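Local coordinates for protein dimethylsulfoniopropionate lyase (Roseovarius nubinhibens, PDB 4B29) that probably cleaves dimethylsulfoniopropionate to release dimethyl sulfide, using a zinc-binding cupin barrel, at residues Y138-D144 with M191-P197; V96-S101 with F115-E119; E44-F48 with L201-R205. All coordinates share one frame; numbering follows the deposited sequence. Where two conformers were deposited one is given.

Interaction 1: residues Y138-D144 with M191-P197; sequences YWGPGLD and MTTLTDP. With PO4 (phosphate ion), chain E.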
# COMPACT_ATOMS: atom_id res chain seq x y z
N TYR A 138 -4.34 -3.68 -0.25
CA TYR A 138 -5.82 -3.68 -0.26
C TYR A 138 -6.28 -4.66 0.79
O TYR A 138 -5.73 -5.77 0.92
CB TYR A 138 -6.34 -4.14 -1.62
CG TYR A 138 -7.86 -4.27 -1.61
CD1 TYR A 138 -8.65 -3.16 -1.90
CD2 TYR A 138 -8.46 -5.49 -1.27
CE1 TYR A 138 -10.09 -3.28 -1.91
CE2 TYR A 138 -9.88 -5.62 -1.23
CZ TYR A 138 -10.65 -4.52 -1.59
OH TYR A 138 -12.03 -4.67 -1.56
N TRP A 139 -7.29 -4.26 1.57
CA TRP A 139 -7.95 -5.16 2.50
C TRP A 139 -9.46 -5.05 2.31
O TRP A 139 -9.99 -3.95 2.32
CB TRP A 139 -7.66 -4.73 3.95
CG TRP A 139 -6.25 -4.98 4.37
CD1 TRP A 139 -5.79 -6.02 5.13
CD2 TRP A 139 -5.10 -4.15 4.08
NE1 TRP A 139 -4.43 -5.87 5.34
CE2 TRP A 139 -3.99 -4.75 4.70
CE3 TRP A 139 -4.93 -2.96 3.36
CZ2 TRP A 139 -2.68 -4.21 4.60
CZ3 TRP A 139 -3.64 -2.39 3.30
CH2 TRP A 139 -2.54 -3.05 3.91
N GLY A 140 -10.12 -6.19 2.15
CA GLY A 140 -11.61 -6.11 2.05
C GLY A 140 -12.19 -5.77 3.43
O GLY A 140 -11.50 -5.74 4.45
N PRO A 141 -13.52 -5.55 3.47
CA PRO A 141 -14.15 -5.28 4.76
C PRO A 141 -14.01 -6.38 5.79
O PRO A 141 -13.85 -7.55 5.47
CB PRO A 141 -15.66 -5.13 4.40
CG PRO A 141 -15.73 -5.03 2.92
CD PRO A 141 -14.46 -5.66 2.36
N GLY A 142 -14.11 -6.02 7.07
CA GLY A 142 -14.15 -7.02 8.13
C GLY A 142 -12.89 -7.79 8.38
O GLY A 142 -12.92 -8.98 8.72
N LEU A 143 -11.74 -7.13 8.18
CA LEU A 143 -10.45 -7.77 8.43
C LEU A 143 -9.71 -7.08 9.55
O LEU A 143 -9.83 -5.86 9.72
CB LEU A 143 -9.60 -7.71 7.14
CG LEU A 143 -10.09 -8.59 5.98
CD1 LEU A 143 -9.04 -8.50 4.81
CD2 LEU A 143 -10.24 -10.06 6.42
N ASP A 144 -8.99 -7.88 10.33
CA ASP A 144 -8.17 -7.34 11.40
C ASP A 144 -6.72 -7.70 11.10
O ASP A 144 -6.31 -8.86 11.18
CB ASP A 144 -8.61 -7.90 12.75
CG ASP A 144 -8.02 -7.15 13.92
OD1 ASP A 144 -8.52 -6.04 14.26
OD2 ASP A 144 -7.05 -7.69 14.50
N MET A 191 -4.31 -2.57 11.91
CA MET A 191 -5.37 -1.86 11.20
C MET A 191 -6.60 -2.77 11.12
O MET A 191 -6.45 -3.96 10.89
CB MET A 191 -4.89 -1.57 9.77
CG MET A 191 -5.84 -0.63 8.99
SD MET A 191 -5.46 -0.67 7.19
CE MET A 191 -6.03 -2.32 6.81
N THR A 192 -7.79 -2.18 11.24
CA THR A 192 -9.04 -2.95 11.17
C THR A 192 -9.93 -2.31 10.12
O THR A 192 -10.18 -1.08 10.16
CB THR A 192 -9.77 -2.80 12.53
OG1 THR A 192 -8.88 -3.22 13.56
CG2 THR A 192 -11.08 -3.65 12.53
N THR A 193 -10.43 -3.11 9.19
CA THR A 193 -11.50 -2.61 8.32
C THR A 193 -12.85 -3.08 8.94
O THR A 193 -12.97 -4.17 9.50
CB THR A 193 -11.45 -3.13 6.87
OG1 THR A 193 -11.20 -4.53 6.90
CG2 THR A 193 -10.28 -2.47 6.07
N LEU A 194 -13.82 -2.20 8.81
CA LEU A 194 -15.18 -2.46 9.30
C LEU A 194 -16.04 -2.76 8.08
O LEU A 194 -15.81 -3.75 7.40
CB LEU A 194 -15.64 -1.26 10.12
CG LEU A 194 -14.95 -0.97 11.46
CD1 LEU A 194 -14.88 -2.21 12.34
CD2 LEU A 194 -13.57 -0.33 11.30
N THR A 195 -16.99 -1.88 7.75
CA THR A 195 -17.91 -2.12 6.66
C THR A 195 -17.35 -1.82 5.24
O THR A 195 -17.87 -2.31 4.23
CB THR A 195 -19.17 -1.22 6.96
OG1 THR A 195 -19.87 -1.88 8.03
CG2 THR A 195 -20.04 -1.18 5.83
N ASP A 196 -16.29 -1.04 5.19
CA ASP A 196 -15.69 -0.60 3.94
C ASP A 196 -14.33 -1.29 3.79
O ASP A 196 -13.75 -1.68 4.79
CB ASP A 196 -15.49 0.90 3.96
CG ASP A 196 -16.81 1.65 4.20
OD1 ASP A 196 -17.76 1.38 3.44
OD2 ASP A 196 -16.87 2.49 5.10
N PRO A 197 -13.92 -1.53 2.55
CA PRO A 197 -12.53 -1.99 2.31
C PRO A 197 -11.58 -0.79 2.50
O PRO A 197 -12.01 0.34 2.78
CB PRO A 197 -12.57 -2.37 0.84
CG PRO A 197 -13.49 -1.32 0.21
CD PRO A 197 -14.57 -1.08 1.30
P PO4 E . -14.79 -7.47 -0.84
O1 PO4 E . -15.07 -8.18 -2.19
O2 PO4 E . -13.63 -6.49 -0.94
O3 PO4 E . -15.96 -6.56 -0.55
O4 PO4 E . -14.48 -8.45 0.28

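Interaction 2: residues V96-S101 with F115-E119; sequences VEWRHS and FGWFE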
# COMPACT_ATOMS: atom_id res chain seq x y z
N VAL A 96 0.08 -6.49 -11.97
CA VAL A 96 1.11 -6.37 -10.93
C VAL A 96 1.47 -7.68 -10.31
O VAL A 96 0.74 -8.68 -10.41
CB VAL A 96 0.70 -5.35 -9.81
CG1 VAL A 96 0.48 -3.95 -10.39
CG2 VAL A 96 -0.53 -5.84 -9.06
N GLU A 97 2.62 -7.70 -9.62
CA GLU A 97 3.06 -8.85 -8.88
C GLU A 97 2.51 -8.81 -7.44
O GLU A 97 3.11 -8.20 -6.53
CB GLU A 97 4.62 -8.93 -8.89
CG GLU A 97 5.08 -10.11 -8.06
CD GLU A 97 6.58 -10.07 -7.86
OE1 GLU A 97 7.31 -10.28 -8.85
OE2 GLU A 97 7.02 -9.82 -6.72
N TRP A 98 1.36 -9.46 -7.21
CA TRP A 98 0.75 -9.49 -5.88
C TRP A 98 1.50 -10.42 -4.97
O TRP A 98 1.96 -11.51 -5.40
CB TRP A 98 -0.74 -9.91 -5.95
CG TRP A 98 -1.57 -8.92 -6.59
CD1 TRP A 98 -1.98 -8.90 -7.91
CD2 TRP A 98 -2.15 -7.77 -5.97
NE1 TRP A 98 -2.75 -7.77 -8.13
CE2 TRP A 98 -2.87 -7.08 -6.94
CE3 TRP A 98 -2.07 -7.23 -4.65
CZ2 TRP A 98 -3.54 -5.86 -6.68
CZ3 TRP A 98 -2.76 -6.04 -4.37
CH2 TRP A 98 -3.48 -5.36 -5.36
N ARG A 99 1.57 -9.98 -3.70
CA ARG A 99 2.25 -10.65 -2.60
C ARG A 99 1.35 -10.76 -1.36
O ARG A 99 0.41 -9.96 -1.17
CB ARG A 99 3.54 -9.87 -2.23
CG ARG A 99 4.42 -9.57 -3.45
CD ARG A 99 5.64 -8.71 -3.10
NE ARG A 99 6.56 -8.58 -4.25
CZ ARG A 99 7.56 -7.71 -4.31
NH1 ARG A 99 7.84 -6.93 -3.28
NH2 ARG A 99 8.34 -7.66 -5.40
N HIS A 100 1.66 -11.74 -0.51
CA HIS A 100 0.89 -11.99 0.72
C HIS A 100 1.73 -11.79 1.98
O HIS A 100 1.26 -11.21 2.96
CB HIS A 100 0.45 -13.45 0.76
CG HIS A 100 -0.94 -13.68 0.28
ND1 HIS A 100 -1.33 -14.88 -0.26
CD2 HIS A 100 -2.02 -12.88 0.29
CE1 HIS A 100 -2.61 -14.80 -0.59
NE2 HIS A 100 -3.05 -13.59 -0.27
N SER A 101 2.90 -12.44 2.01
CA SER A 101 3.83 -12.22 3.14
C SER A 101 3.51 -13.17 4.29
O SER A 101 4.42 -13.82 4.78
CB SER A 101 3.90 -10.76 3.67
OG SER A 101 4.67 -9.89 2.84
N PHE A 115 -7.02 -9.88 0.94
CA PHE A 115 -5.99 -8.83 1.10
C PHE A 115 -4.83 -9.18 0.18
O PHE A 115 -4.58 -10.36 -0.13
CB PHE A 115 -5.52 -8.76 2.56
CG PHE A 115 -4.01 -8.71 2.73
CD1 PHE A 115 -3.29 -9.90 2.83
CD2 PHE A 115 -3.32 -7.49 2.75
CE1 PHE A 115 -1.90 -9.90 3.00
CE2 PHE A 115 -1.90 -7.48 2.90
CZ PHE A 115 -1.22 -8.68 3.03
N GLY A 116 -4.09 -8.17 -0.24
CA GLY A 116 -2.76 -8.45 -0.83
C GLY A 116 -2.01 -7.13 -0.95
O GLY A 116 -2.55 -6.07 -0.67
N TRP A 117 -0.77 -7.20 -1.38
CA TRP A 117 0.00 -5.98 -1.57
C TRP A 117 0.97 -6.16 -2.73
O TRP A 117 1.24 -7.30 -3.15
CB TRP A 117 0.81 -5.64 -0.29
CG TRP A 117 1.91 -6.59 0.06
CD1 TRP A 117 1.78 -7.80 0.67
CD2 TRP A 117 3.31 -6.41 -0.18
NE1 TRP A 117 3.03 -8.39 0.85
CE2 TRP A 117 3.99 -7.55 0.32
CE3 TRP A 117 4.06 -5.38 -0.76
CZ2 TRP A 117 5.39 -7.69 0.27
CZ3 TRP A 117 5.46 -5.52 -0.84
CH2 TRP A 117 6.10 -6.67 -0.31
N PHE A 118 1.51 -5.04 -3.21
CA PHE A 118 2.57 -5.16 -4.20
C PHE A 118 3.50 -3.97 -4.07
O PHE A 118 3.17 -2.95 -3.44
CB PHE A 118 1.99 -5.28 -5.62
CG PHE A 118 1.28 -4.03 -6.15
CD1 PHE A 118 1.95 -3.01 -6.84
CD2 PHE A 118 -0.10 -3.91 -5.97
CE1 PHE A 118 1.25 -1.89 -7.38
CE2 PHE A 118 -0.80 -2.81 -6.52
CZ PHE A 118 -0.15 -1.78 -7.19
N GLU A 119 4.68 -4.07 -4.71
CA GLU A 119 5.65 -2.97 -4.63
C GLU A 119 5.64 -2.25 -5.97
O GLU A 119 6.01 -2.83 -7.00
CB GLU A 119 7.05 -3.56 -4.33
CG GLU A 119 8.16 -2.50 -4.11
CD GLU A 119 9.50 -3.16 -3.74
OE1 GLU A 119 9.56 -4.38 -3.46
OE2 GLU A 119 10.52 -2.51 -4.00
O HOH W 1 5.26 -6.58 -5.95
O HOH W 2 -5.17 -12.55 -2.26

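Interaction 3: residues E44-F48 with L201-R205; sequences EFRAF and LVLWR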
# COMPACT_ATOMS: atom_id res chain seq x y z
N GLU A 44 2.69 15.88 3.24
CA GLU A 44 3.37 14.94 4.12
C GLU A 44 4.25 13.99 3.31
O GLU A 44 5.30 13.55 3.80
CB GLU A 44 2.38 14.10 4.94
CG GLU A 44 1.48 14.94 5.91
CD GLU A 44 2.24 15.66 7.01
OE1 GLU A 44 3.44 15.37 7.31
OE2 GLU A 44 1.62 16.58 7.60
N PHE A 45 3.80 13.63 2.09
CA PHE A 45 4.61 12.74 1.25
C PHE A 45 5.87 13.50 0.80
O PHE A 45 6.95 12.92 0.85
CB PHE A 45 3.81 12.26 0.01
CG PHE A 45 3.10 10.97 0.22
CD1 PHE A 45 2.53 10.65 1.47
CD2 PHE A 45 2.99 10.03 -0.82
CE1 PHE A 45 1.91 9.39 1.68
CE2 PHE A 45 2.38 8.79 -0.61
CZ PHE A 45 1.81 8.47 0.63
N ARG A 46 5.73 14.75 0.36
CA ARG A 46 6.90 15.54 -0.04
C ARG A 46 7.90 15.71 1.10
O ARG A 46 9.12 15.73 0.87
CB ARG A 46 6.46 16.91 -0.57
CG ARG A 46 5.40 16.76 -1.68
CD ARG A 46 5.39 17.99 -2.60
NE ARG A 46 5.27 19.24 -1.85
CZ ARG A 46 4.12 19.80 -1.47
NH1 ARG A 46 2.92 19.23 -1.72
NH2 ARG A 46 4.19 20.95 -0.83
N ALA A 47 7.37 15.87 2.31
CA ALA A 47 8.25 15.99 3.48
C ALA A 47 9.00 14.69 3.79
O ALA A 47 10.14 14.75 4.34
CB ALA A 47 7.42 16.43 4.73
N PHE A 48 8.40 13.55 3.49
CA PHE A 48 8.97 12.27 3.87
C PHE A 48 10.06 11.85 2.89
O PHE A 48 11.09 11.31 3.30
CB PHE A 48 7.85 11.24 3.84
CG PHE A 48 8.21 9.86 4.39
CD1 PHE A 48 8.18 9.60 5.77
CD2 PHE A 48 8.52 8.83 3.50
CE1 PHE A 48 8.43 8.27 6.25
CE2 PHE A 48 8.76 7.50 3.96
CZ PHE A 48 8.70 7.23 5.33
N LEU A 201 -1.58 3.50 -0.30
CA LEU A 201 -0.32 3.66 -1.04
C LEU A 201 0.66 4.21 0.00
O LEU A 201 0.37 5.20 0.71
CB LEU A 201 -0.52 4.59 -2.26
CG LEU A 201 0.79 4.65 -3.09
CD1 LEU A 201 0.48 4.73 -4.61
CD2 LEU A 201 1.58 5.87 -2.63
N VAL A 202 1.82 3.55 0.13
CA VAL A 202 2.65 3.74 1.34
C VAL A 202 4.09 4.00 0.91
O VAL A 202 4.58 3.35 -0.01
CB VAL A 202 2.60 2.44 2.15
CG1 VAL A 202 3.52 2.50 3.39
CG2 VAL A 202 1.12 2.16 2.57
N LEU A 203 4.73 4.95 1.56
CA LEU A 203 6.18 5.18 1.33
C LEU A 203 6.99 4.59 2.49
O LEU A 203 6.53 4.52 3.67
CB LEU A 203 6.49 6.67 1.33
CG LEU A 203 5.65 7.60 0.40
CD1 LEU A 203 6.18 9.00 0.42
CD2 LEU A 203 5.68 7.02 -1.05
N TRP A 204 8.25 4.23 2.17
CA TRP A 204 9.14 3.67 3.21
C TRP A 204 10.49 4.34 3.10
O TRP A 204 10.91 4.72 1.98
CB TRP A 204 9.41 2.16 2.95
CG TRP A 204 8.21 1.27 2.81
CD1 TRP A 204 7.20 1.30 1.82
CD2 TRP A 204 7.82 0.28 3.74
NE1 TRP A 204 6.29 0.31 2.08
CE2 TRP A 204 6.64 -0.33 3.24
CE3 TRP A 204 8.38 -0.19 4.94
CZ2 TRP A 204 5.99 -1.38 3.92
CZ3 TRP A 204 7.71 -1.27 5.62
CH2 TRP A 204 6.56 -1.84 5.10
N ARG A 205 11.14 4.53 4.25
CA ARG A 205 12.50 5.08 4.22
C ARG A 205 13.30 4.63 5.43
O ARG A 205 12.76 4.05 6.40
CB ARG A 205 12.49 6.61 4.17
CG ARG A 205 12.19 7.20 5.58
CD ARG A 205 11.95 8.72 5.45
NE ARG A 205 11.74 9.26 6.83
CZ ARG A 205 11.60 10.55 7.10
NH1 ARG A 205 11.57 11.48 6.13
NH2 ARG A 205 11.47 10.94 8.39

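Interaction 1: residues Y138-D144 with M191-P197
The methyl end of Met-191 presses on the indole of Trp-139: CE lies 3.6 Å from the centroid of the five-membered ring, a CH-pi contact, while SD stands over the six-membered ring in a Met-aromatic contact. A bend at chi3 (70°) in an otherwise extended chain lets the thioether lie across one face of the indole. Beside this close-fitted part, Thr-193 ties the two turns together. Its OG1 sits between backbone N and carbonyl carbon (chi1 45°), where it gives its proton to Gly-140 O at 2.7 Å and accepts from Leu-143 N at 2.9 Å. One buried hydroxyl thus grips both limbs of the 140-143 turn, and Thr-193 N adds a backbone bond to Leu-143 O. On another buried flank Pro-197 CB comes within 3.4 Å of Tyr-138 OH. That hydroxyl lies 2.5 Å from O2 of a phosphate, probably from the crystallisation liquor, and has Asp-74 O as a second partner; His-70 and Arg-114 also bind the ion.

In the double-stranded beta-helix of a cupin, this is where strand 133-139 of one sheet passes into strand 144-149 of the other, next to the matching passage from strand 189-192 to strand 198-205. Asp-144 and Thr-192 form an antiparallel non-hydrogen-bonded pair. The rings of Phe-115, Phe-111 and Tyr-145 also meet Trp-139, whose side chain is about 8 Å from that of the zinc ligand Glu-154.

Toward solvent the fit slackens. Gly-142, at a positive phi that suits glycine, makes a weak bond from N to Leu-194 O, and the side chains of Leu-194, Thr-195 and Asp-196 set out away from the opposing turn. Asp-144 OD1 lies 2.9 Å from Thr-192 OG1, a hydroxyl that also has His-166 as partner.

Interaction 2: residues V96-S101 with F115-E119
Arg-99 lies across the indole of Trp-117, its CB 3.7 Å from the centroid of the five-membered ring and its CD near CZ2 and CH2. The chain stays extended from CG to NE and carries the guanidinium past the ring, the two planes 85° apart with CH2 at the guanidinium edge. Two carboxylates then hold it. NE and NH2 both close on Glu-97 OE2, NE at 2.8 Å on the anti lone pair and NH2 from above the carboxylate plane; NH1 makes a salt bridge to Glu-119 OE1 at 3.1 Å, also on an anti lone pair. Glu-119 OE1 is bonded to Ser-124 OG as well, and Arg-99 NH2 to Ser-124 O; the paired charges probably favour the ionised form of both glutamates. Trp-117 NE1 donates a bent bond to Ser-101 OG at 3.0 Å, 25° out of the ring plane.

On the buried side Phe-118 turns its edge to the face of Trp-98, a T-shaped pair with centroids 5.1 Å apart and planes at 81°. Val-96 CG1 covers a face of the Phe-118 ring at 3.9 Å from its centroid. Trp-98 NE1 is satisfied by Ala-93 O, and helix 67-73 packs on its ring. The backbone of Gly-116 passes the edge of the Trp-98 ring, its C 3.7 Å from Trp-98 CZ3.

Backbone bonds in both directions between Arg-99 and Trp-117 make a single antiparallel bridge, and water 1 joins Glu-97 O to Glu-119 N. Joined by this one bridge, the loop crosses strand 115-122 of the larger cupin sheet, on the N-terminal helical side of the barrel.

Interaction 3: residues E44-F48 with L201-R205
Leu-203 fills the gap between the rings of Phe-45 and Phe-48. Its CD1 sits over a face of the Phe-45 ring, 3.8 Å from the centroid, while its CB lies 3.6 Å from Phe-48 CE2. With CG anti to the carbonyl carbon, the isobutyl group leans to the Phe-45 side of this gap. Leu-201 packs against the CE2 end of Phe-45: its CD2 reaches Phe-45 CE2 at 3.6 Å, and its carbonyl oxygen lies in plane at the edge of the same ring. Phe-45 is therefore covered on one face by one leucine and bordered by the other.

Phe-48 is the larger plug. Its CG is anti to the backbone N (chi1 -172°), which drives the ring from the helix to the strand, where its edge meets the backbone of Trp-204. Arg-205 forms the lid. Its CD rests over the ring centre, 3.5 Å from the centroid, and its guanidinium lies almost parallel to the ring, the planes 6° apart and CZ displaced to one side in an off-centre cation-pi stack. The extended chain then brings NH1 to Phe-48 O at 2.9 Å, in the carbonyl plane and on a lone pair. Arg-205 is thus held by both the ring and the carbonyl of Phe-48, a carbonyl close to the C-terminal end of the helix. A salt bridge from NE to Glu-153 holds the guanidinium from another direction.

The axes of segments 44-48 and 201-205 run 22° from parallel, 10.0 Å apart at closest approach. Helix 43-48 lies outside the larger cupin sheet, against strand 198-205. Trp-204 leaves the opposite face of the strand toward the zinc ligands His-150 and Glu-154. Helix 24-41 packs on Leu-201 and Leu-203, strand 153-159 on Phe-45, and strand 180-183 on both phenylalanines.

All three contacts involve the larger sheet of the cupin barrel. Interactions 1 and 2 meet directly: strands 133-139 and 115-122 are neighbours, Tyr-138 N probably bonds to Gly-116 O, and Trp-139 packs on Phe-115. Interaction 3 lies across the chain's centre from both, though its strand follows straight after residues 191-197. It is the most buried, a helix laid on a sheet through hydrophobic rings with one arginine closing the border. Interactions 1 and 2 are only partly buried: the first combines a Met-aromatic contact and proline packing with backbone and threonine hydroxyl bonds, whereas the second couples a loop to a strand by aromatic packing and a salt-bridge network.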